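Local coordinates for protein titin heart isoform N2-B (PDB 2BK8) that probably serves as an immunoglobulin-like building block of the titin filament at the M-band of the muscle sarcomere, at residues Ser5-Ala11 and Ser85-Phe91. Numbering follows the deposited sequence.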
ATOM      1  N   SER A   5      -0.238 -12.449   1.406  1.00 33.23           N
ATOM      2  CA  SER A   5      -0.206 -11.216   0.652  1.00 33.74           C
ATOM      3  C   SER A   5       0.936 -11.227  -0.372  1.00 32.71           C
ATOM      4  O   SER A   5       2.097 -11.508  -0.030  1.00 32.12           O
ATOM      5  CB  SER A   5      -0.113 -10.027   1.614  1.00 33.00           C
ATOM      6  OG  SER A   5       1.105 -10.057   2.343  1.00 37.18           O
ATOM      7  N   GLY A   6       0.606 -10.930  -1.640  1.00 32.63           N
ATOM      8  CA  GLY A   6       1.589 -10.966  -2.756  1.00 32.40           C
ATOM      9  C   GLY A   6       2.650  -9.859  -2.767  1.00 35.47           C
ATOM     10  O   GLY A   6       2.573  -8.910  -1.982  1.00 35.95           O
ATOM     11  N   GLN A   7       3.654  -9.980  -3.648  1.00 34.80           N
ATOM     12  CA  GLN A   7       4.708  -8.950  -3.740  1.00 36.54           C
ATOM     13  C   GLN A   7       4.147  -7.661  -4.339  1.00 35.98           C
ATOM     14  O   GLN A   7       3.312  -7.691  -5.247  1.00 34.73           O
ATOM     15  CB  GLN A   7       5.894  -9.409  -4.608  1.00 36.02           C
ATOM     16  CG  GLN A   7       6.505 -10.743  -4.219  1.00 39.87           C
ATOM     17  CD  GLN A   7       7.321 -11.336  -5.343  1.00 41.76           C
ATOM     18  OE1 GLN A   7       6.784 -11.699  -6.392  1.00 47.59           O
ATOM     19  NE2 GLN A   7       8.616 -11.450  -5.132  1.00 43.38           N
ATOM     20  N   ILE A   8       4.658  -6.535  -3.843  1.00 33.86           N
ATOM     21  CA  ILE A   8       4.330  -5.190  -4.306  1.00 36.27           C
ATOM     22  C   ILE A   8       5.630  -4.588  -4.884  1.00 35.20           C
ATOM     23  O   ILE A   8       6.711  -4.728  -4.282  1.00 35.12           O
ATOM     24  CB  ILE A   8       3.813  -4.317  -3.154  1.00 34.36           C
ATOM     25  CG1 ILE A   8       2.559  -4.905  -2.482  1.00 34.75           C
ATOM     26  CG2 ILE A   8       3.521  -2.869  -3.618  1.00 35.39           C
ATOM     27  CD1 ILE A   8       2.194  -4.181  -1.147  1.00 35.04           C
ATOM     28  N   MET A   9       5.532  -3.952  -6.058  1.00 36.21           N
ATOM     29  CA  MET A   9       6.707  -3.324  -6.709  1.00 33.32           C
ATOM     30  C   MET A   9       7.021  -1.890  -6.226  1.00 34.52           C
ATOM     31  O   MET A   9       6.108  -1.122  -5.848  1.00 35.33           O
ATOM     32  CB  MET A   9       6.521  -3.289  -8.226  1.00 32.58           C
ATOM     33  CG  MET A   9       6.098  -4.588  -8.871  1.00 33.83           C
ATOM     34  SD  MET A   9       7.218  -5.968  -8.507  1.00 35.28           S
ATOM     35  CE  MET A   9       8.693  -5.577  -9.448  1.00 33.82           C
ATOM     36  N   HIS A  10       8.305  -1.524  -6.247  1.00 32.59           N
ATOM     37  CA  HIS A  10       8.727  -0.160  -5.871  1.00 34.38           C
ATOM     38  C   HIS A  10       8.222   0.806  -6.947  1.00 36.61           C
ATOM     39  O   HIS A  10       7.891   0.353  -8.061  1.00 36.67           O
ATOM     40  CB  HIS A  10      10.269  -0.050  -5.749  1.00 33.65           C
ATOM     41  CG  HIS A  10      10.888  -1.034  -4.788  1.00 34.10           C
ATOM     42  ND1 HIS A  10      10.434  -1.198  -3.494  1.00 34.81           N
ATOM     43  CD2 HIS A  10      11.943  -1.871  -4.928  1.00 37.37           C
ATOM     44  CE1 HIS A  10      11.164  -2.123  -2.891  1.00 36.42           C
ATOM     45  NE2 HIS A  10      12.089  -2.546  -3.737  1.00 36.38           N
ATOM     46  N   ALA A  11       8.232   2.111  -6.628  1.00 36.26           N
ATOM     47  CA  ALA A  11       7.899   3.204  -7.571  1.00 35.30           C
ATOM     48  C   ALA A  11       8.725   4.485  -7.348  1.00 36.73           C
ATOM     49  O   ALA A  11       9.123   4.781  -6.211  1.00 36.48           O
ATOM     50  CB  ALA A  11       6.399   3.529  -7.461  1.00 37.15           C
ATOM     51  N   SER A  85       1.693  -9.335   5.757  1.00 31.57           N
ATOM     52  CA  SER A  85       1.960  -7.974   5.227  1.00 31.50           C
ATOM     53  C   SER A  85       2.982  -8.046   4.086  1.00 30.46           C
ATOM     54  O   SER A  85       3.848  -8.958   4.069  1.00 33.74           O
ATOM     55  CB  SER A  85       2.553  -7.085   6.336  1.00 33.53           C
ATOM     56  OG  SER A  85       1.655  -6.860   7.416  1.00 36.67           O
ATOM     57  N   SER A  86       2.939  -7.028   3.210  1.00 32.72           N
ATOM     58  CA  SER A  86       3.866  -6.892   2.087  1.00 29.20           C
ATOM     59  C   SER A  86       4.303  -5.419   2.058  1.00 32.96           C
ATOM     60  O   SER A  86       3.551  -4.572   2.525  1.00 33.50           O
ATOM     61  CB  SER A  86       3.179  -7.367   0.788  1.00 28.72           C
ATOM     62  OG  SER A  86       3.024  -8.800   0.801  1.00 34.99           O
ATOM     63  N   TYR A  87       5.525  -5.160   1.573  1.00 32.26           N
ATOM     64  CA  TYR A  87       6.174  -3.834   1.687  1.00 35.76           C
ATOM     65  C   TYR A  87       6.740  -3.362   0.338  1.00 35.63           C
ATOM     66  O   TYR A  87       7.118  -4.190  -0.490  1.00 37.65           O
ATOM     67  CB  TYR A  87       7.308  -3.925   2.725  1.00 34.66           C
ATOM     68  CG  TYR A  87       6.861  -4.268   4.133  1.00 35.65           C
ATOM     69  CD1 TYR A  87       6.581  -3.277   5.058  1.00 37.26           C
ATOM     70  CD2 TYR A  87       6.742  -5.601   4.546  1.00 34.51           C
ATOM     71  CE1 TYR A  87       6.176  -3.588   6.362  1.00 36.60           C
ATOM     72  CE2 TYR A  87       6.341  -5.926   5.861  1.00 37.24           C
ATOM     73  CZ  TYR A  87       6.057  -4.902   6.757  1.00 36.32           C
ATOM     74  OH  TYR A  87       5.666  -5.156   8.055  1.00 38.75           O
ATOM     75  N   ALA A  88       6.800  -2.035   0.114  1.00 36.89           N
ATOM     76  CA  ALA A  88       7.524  -1.488  -1.042  1.00 36.44           C
ATOM     77  C   ALA A  88       7.928  -0.029  -0.789  1.00 37.32           C
ATOM     78  O   ALA A  88       7.401   0.595   0.130  1.00 35.95           O
ATOM     79  CB  ALA A  88       6.663  -1.613  -2.315  1.00 39.81           C
ATOM     80  N   GLU A  89       8.868   0.486  -1.590  1.00 35.76           N
ATOM     81  CA  GLU A  89       9.434   1.815  -1.397  1.00 35.39           C
ATOM     82  C   GLU A  89       8.831   2.805  -2.393  1.00 33.84           C
ATOM     83  O   GLU A  89       8.411   2.407  -3.513  1.00 34.65           O
ATOM     84  CB  GLU A  89      10.947   1.758  -1.614  1.00 35.30           C
ATOM     85  CG  GLU A  89      11.642   0.762  -0.681  1.00 35.74           C
ATOM     86  CD  GLU A  89      11.587   1.248   0.754  1.00 39.61           C
ATOM     87  OE1 GLU A  89      12.166   2.306   1.058  1.00 39.23           O
ATOM     88  OE2 GLU A  89      10.931   0.588   1.580  1.00 40.49           O
ATOM     89  N   LEU A  90       8.844   4.084  -2.017  1.00 34.24           N
ATOM     90  CA  LEU A  90       8.564   5.204  -2.920  1.00 35.34           C
ATOM     91  C   LEU A  90       9.832   6.065  -2.885  1.00 32.52           C
ATOM     92  O   LEU A  90      10.278   6.468  -1.793  1.00 34.95           O
ATOM     93  CB  LEU A  90       7.351   6.028  -2.430  1.00 38.15           C
ATOM     94  CG  LEU A  90       6.712   7.039  -3.391  1.00 37.33           C
ATOM     95  CD1 LEU A  90       5.301   7.456  -2.893  1.00 39.01           C
ATOM     96  CD2 LEU A  90       7.592   8.248  -3.587  1.00 41.94           C
ATOM     97  N   PHE A  91      10.455   6.264  -4.044  1.00 31.94           N
ATOM     98  CA  PHE A  91      11.639   7.134  -4.183  1.00 33.73           C
ATOM     99  C   PHE A  91      11.244   8.460  -4.863  1.00 35.29           C
ATOM    100  O   PHE A  91      10.676   8.442  -5.948  1.00 34.73           O
ATOM    101  CB  PHE A  91      12.753   6.459  -5.009  1.00 34.81           C
ATOM    102  CG  PHE A  91      12.969   4.988  -4.693  1.00 35.66           C
ATOM    103  CD1 PHE A  91      13.622   4.587  -3.520  1.00 34.65           C
ATOM    104  CD2 PHE A  91      12.565   4.014  -5.600  1.00 34.55           C
ATOM    105  CE1 PHE A  91      13.814   3.223  -3.242  1.00 36.51           C
ATOM    106  CE2 PHE A  91      12.758   2.650  -5.332  1.00 36.48           C
ATOM    107  CZ  PHE A  91      13.390   2.260  -4.159  1.00 36.44           C
TER
HETATM  108  O   HOH W   1       3.808 -11.318   2.402  1.00 41.17           O
HETATM  109  O   HOH W   2       6.423  -6.941  -1.411  1.00 32.44           O
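With OG anti to its own carbonyl carbon (chi1 -71°), Ser-86 reaches across to Ser-5, whose hydroxyl sits between backbone N and carbonyl carbon (chi1 64°), a torsion that aims it at Ser-86 OG. Ser-5 OG donates to Ser-86 OG at 2.8 Å, and Ser-86 OG in turn donates to Gly-6 O, also at 2.8 Å, coming from above the carbonyl plane. Serine suits position 86, where one small buried hydroxyl accepts and donates at once; the hydroxyl of Ser-5 serves this pair as donor. Replacing Ser-86 by alanine would probably leave the Ser-5 hydroxyl without this acceptor and the Gly-6 carbonyl without this donor. Farther along, Ile-8 turns inward and rests CG2 on Ala-88 CB at 3.6 Å; the small Ala-88 methyl leaves room for the branched chain, which also touches Tyr-21 and Cys-23 of one sheet and Cys-75 of the other. The 5-11 segment carries the first strand from one sheet to the other, as is characteristic of I-set immunoglobulin domains: the strand pairs with one sheet at 4-5, then switches to the other at 11-13, where it runs parallel to the last strand, 83-92. Water 2 bridges Ile-8 N and Tyr-87 O where the backbones stand apart. His-10 then takes the place of a backbone acceptor: its ND1 accepts from Glu-89 N at 3.0 Å, with the donor tilted only 16° from the ring plane. Phe-91 turns its ring edge toward one face of that imidazole in an offset edge-to-face pair, centroids 5.7 Å apart. Glu-89 lies alongside the histidine, but its carboxylate turns to Thr-72 and Arg-96. Direct parallel pairing takes over at Ala-11, whose N donates to Glu-89 O at 3.1 Å and whose O accepts Phe-91 N at 2.9 Å.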